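Local coordinates for protein host Factor for Q beta (Staphylococcus aureus, PDB 1KQ1) that acts as a pleiotropic regulator of translation, a hexameric Sm-like protein that binds RNA, at residues T20-F25 / S61-E66. Numbering follows the deposited sequence.
Sequences TEVTVF and STYTVE
Ser61 and Thr62 both turn their backbone N-H groups onto Phe25 O, Ser61 N at 2.8 Å and Thr62 N at 3.2 Å, from the same face of the carbonyl plane. Two residues set against one make this a classic beta bulge. Thr62 O then takes the N-H of Phe25, closing a hydrogen-bonded antiparallel pair. Next comes Tyr63, opposite Val24 in a non-hydrogen-bonded pair: the two side chains run alongside each other, with Val24 CG2 4.1 Å from Tyr63 CD1, while Val22 CG1 comes in at the edge of the tyrosine ring. Thr64 trades two backbone bonds with Thr23, the one from Thr23 N to Thr64 O almost straight (178°). With chi1 at 68°, Thr64 OG1 sits between its own N and carbonyl carbon and lies 3.3 Å from Thr23 CB; it also meets the edge of the Phe25 ring in plane. Val65 packs CG2 on Val22 CG2 and lays CG1 3.7 Å from Thr20 OG1. Helix 7-17 packs on the Val22, Tyr63 and Val65 side through Phe15, strand 31-39 flanks 20-25, and a strand of a neighbouring subunit, another copy of the same protein, pairs antiparallel with Thr62-Thr64, carrying the Sm-type sheet across the hexamer interface.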
loop_
_atom_site.group_PDB
_atom_site.type_symbol
_atom_site.label_atom_id
_atom_site.label_comp_id
_atom_site.label_asym_id
_atom_site.label_seq_id
_atom_site.Cartn_x
_atom_site.Cartn_y
_atom_site.Cartn_z
ATOM N N THR C 20 13.796 -11.594 22.234
ATOM C CA THR C 20 13.501 -10.304 22.763
ATOM C C THR C 20 12.067 -9.854 22.468
ATOM O O THR C 20 11.469 -10.166 21.436
ATOM C CB THR C 20 14.625 -9.245 22.416
ATOM O OG1 THR C 20 14.077 -8.096 21.775
ATOM C CG2 THR C 20 15.744 -9.865 21.594
ATOM N N GLU C 21 11.474 -9.220 23.466
ATOM C CA GLU C 21 10.118 -8.728 23.320
ATOM C C GLU C 21 10.195 -7.522 22.380
ATOM O O GLU C 21 10.773 -6.502 22.706
ATOM C CB GLU C 21 9.617 -8.297 24.703
ATOM C CG GLU C 21 8.153 -7.907 24.748
ATOM C CD GLU C 21 7.219 -9.095 24.798
ATOM O OE1 GLU C 21 7.702 -10.244 24.726
ATOM O OE2 GLU C 21 5.993 -8.878 24.914
ATOM N N VAL C 22 9.609 -7.646 21.193
ATOM C CA VAL C 22 9.636 -6.592 20.205
ATOM C C VAL C 22 8.215 -6.041 20.007
ATOM O O VAL C 22 7.249 -6.770 20.173
ATOM C CB VAL C 22 10.101 -7.198 18.845
ATOM C CG1 VAL C 22 9.960 -6.195 17.700
ATOM C CG2 VAL C 22 11.557 -7.695 18.978
ATOM N N THR C 23 8.159 -4.766 19.662
ATOM C CA THR C 23 6.901 -4.096 19.339
ATOM C C THR C 23 6.921 -3.904 17.806
ATOM O O THR C 23 7.864 -3.332 17.231
ATOM C CB THR C 23 6.790 -2.728 19.993
ATOM O OG1 THR C 23 6.749 -2.910 21.431
ATOM C CG2 THR C 23 5.477 -2.021 19.574
ATOM N N VAL C 24 5.884 -4.410 17.173
ATOM C CA VAL C 24 5.730 -4.297 15.724
ATOM C C VAL C 24 4.655 -3.236 15.453
ATOM O O VAL C 24 3.505 -3.362 15.977
ATOM C CB VAL C 24 5.244 -5.626 15.150
ATOM C CG1 VAL C 24 4.946 -5.499 13.620
ATOM C CG2 VAL C 24 6.286 -6.712 15.370
ATOM N N PHE C 25 5.009 -2.189 14.711
ATOM C CA PHE C 25 4.023 -1.195 14.320
ATOM C C PHE C 25 3.613 -1.507 12.921
ATOM O O PHE C 25 4.443 -1.869 12.079
ATOM C CB PHE C 25 4.593 0.220 14.375
ATOM C CG PHE C 25 4.724 0.738 15.758
ATOM C CD1 PHE C 25 3.776 1.597 16.267
ATOM C CD2 PHE C 25 5.808 0.361 16.524
ATOM C CE1 PHE C 25 3.908 2.101 17.569
ATOM C CE2 PHE C 25 5.956 0.856 17.831
ATOM C CZ PHE C 25 4.995 1.730 18.340
ATOM N N SER C 61 5.379 -1.546 9.501
ATOM C CA SER C 61 6.065 -0.261 9.335
ATOM C C SER C 61 7.397 -0.271 10.061
ATOM O O SER C 61 8.458 0.039 9.460
ATOM C CB SER C 61 5.190 0.831 9.936
ATOM O OG SER C 61 5.959 2.006 9.930
ATOM N N THR C 62 7.363 -0.652 11.337
ATOM C CA THR C 62 8.570 -0.556 12.167
ATOM C C THR C 62 8.676 -1.617 13.218
ATOM O O THR C 62 7.672 -2.094 13.709
ATOM C CB THR C 62 8.487 0.792 12.960
ATOM O OG1 THR C 62 8.253 1.873 12.061
ATOM C CG2 THR C 62 9.775 1.108 13.766
ATOM N N TYR C 63 9.906 -1.965 13.612
ATOM C CA TYR C 63 10.133 -2.810 14.796
ATOM C C TYR C 63 10.853 -1.950 15.824
ATOM O O TYR C 63 11.766 -1.187 15.460
ATOM C CB TYR C 63 11.069 -3.985 14.530
ATOM C CG TYR C 63 10.680 -4.899 13.425
ATOM C CD1 TYR C 63 9.890 -6.024 13.655
ATOM C CD2 TYR C 63 11.131 -4.642 12.139
ATOM C CE1 TYR C 63 9.580 -6.903 12.559
ATOM C CE2 TYR C 63 10.818 -5.481 11.068
ATOM C CZ TYR C 63 10.057 -6.595 11.299
ATOM O OH TYR C 63 9.774 -7.418 10.241
ATOM N N THR C 64 10.484 -2.096 17.107
ATOM C CA THR C 64 11.197 -1.350 18.177
ATOM C C THR C 64 11.351 -2.313 19.355
ATOM O O THR C 64 10.573 -3.220 19.490
ATOM C CB THR C 64 10.392 -0.135 18.701
ATOM O OG1 THR C 64 9.233 -0.603 19.408
ATOM C CG2 THR C 64 9.971 0.779 17.585
ATOM N N VAL C 65 12.358 -2.123 20.241
ATOM C CA VAL C 65 12.522 -3.028 21.373
ATOM C C VAL C 65 12.308 -2.299 22.696
ATOM O O VAL C 65 12.144 -1.092 22.761
ATOM C CB VAL C 65 13.916 -3.680 21.376
ATOM C CG1 VAL C 65 14.108 -4.523 22.628
ATOM C CG2 VAL C 65 14.084 -4.581 20.162
ATOM N N GLU C 66 12.321 -3.084 23.799
ATOM C CA GLU C 66 12.140 -2.589 25.172
ATOM C C GLU C 66 10.660 -2.493 25.520
ATOM O O GLU C 66 10.181 -1.367 25.761
ATOM C CB GLU C 66 12.799 -1.218 25.348
ATOM C CG GLU C 66 14.261 -1.177 24.940
ATOM C CD GLU C 66 14.677 0.198 24.479
ATOM O OE1 GLU C 66 14.580 1.146 25.290
ATOM O OE2 GLU C 66 15.092 0.331 23.306
#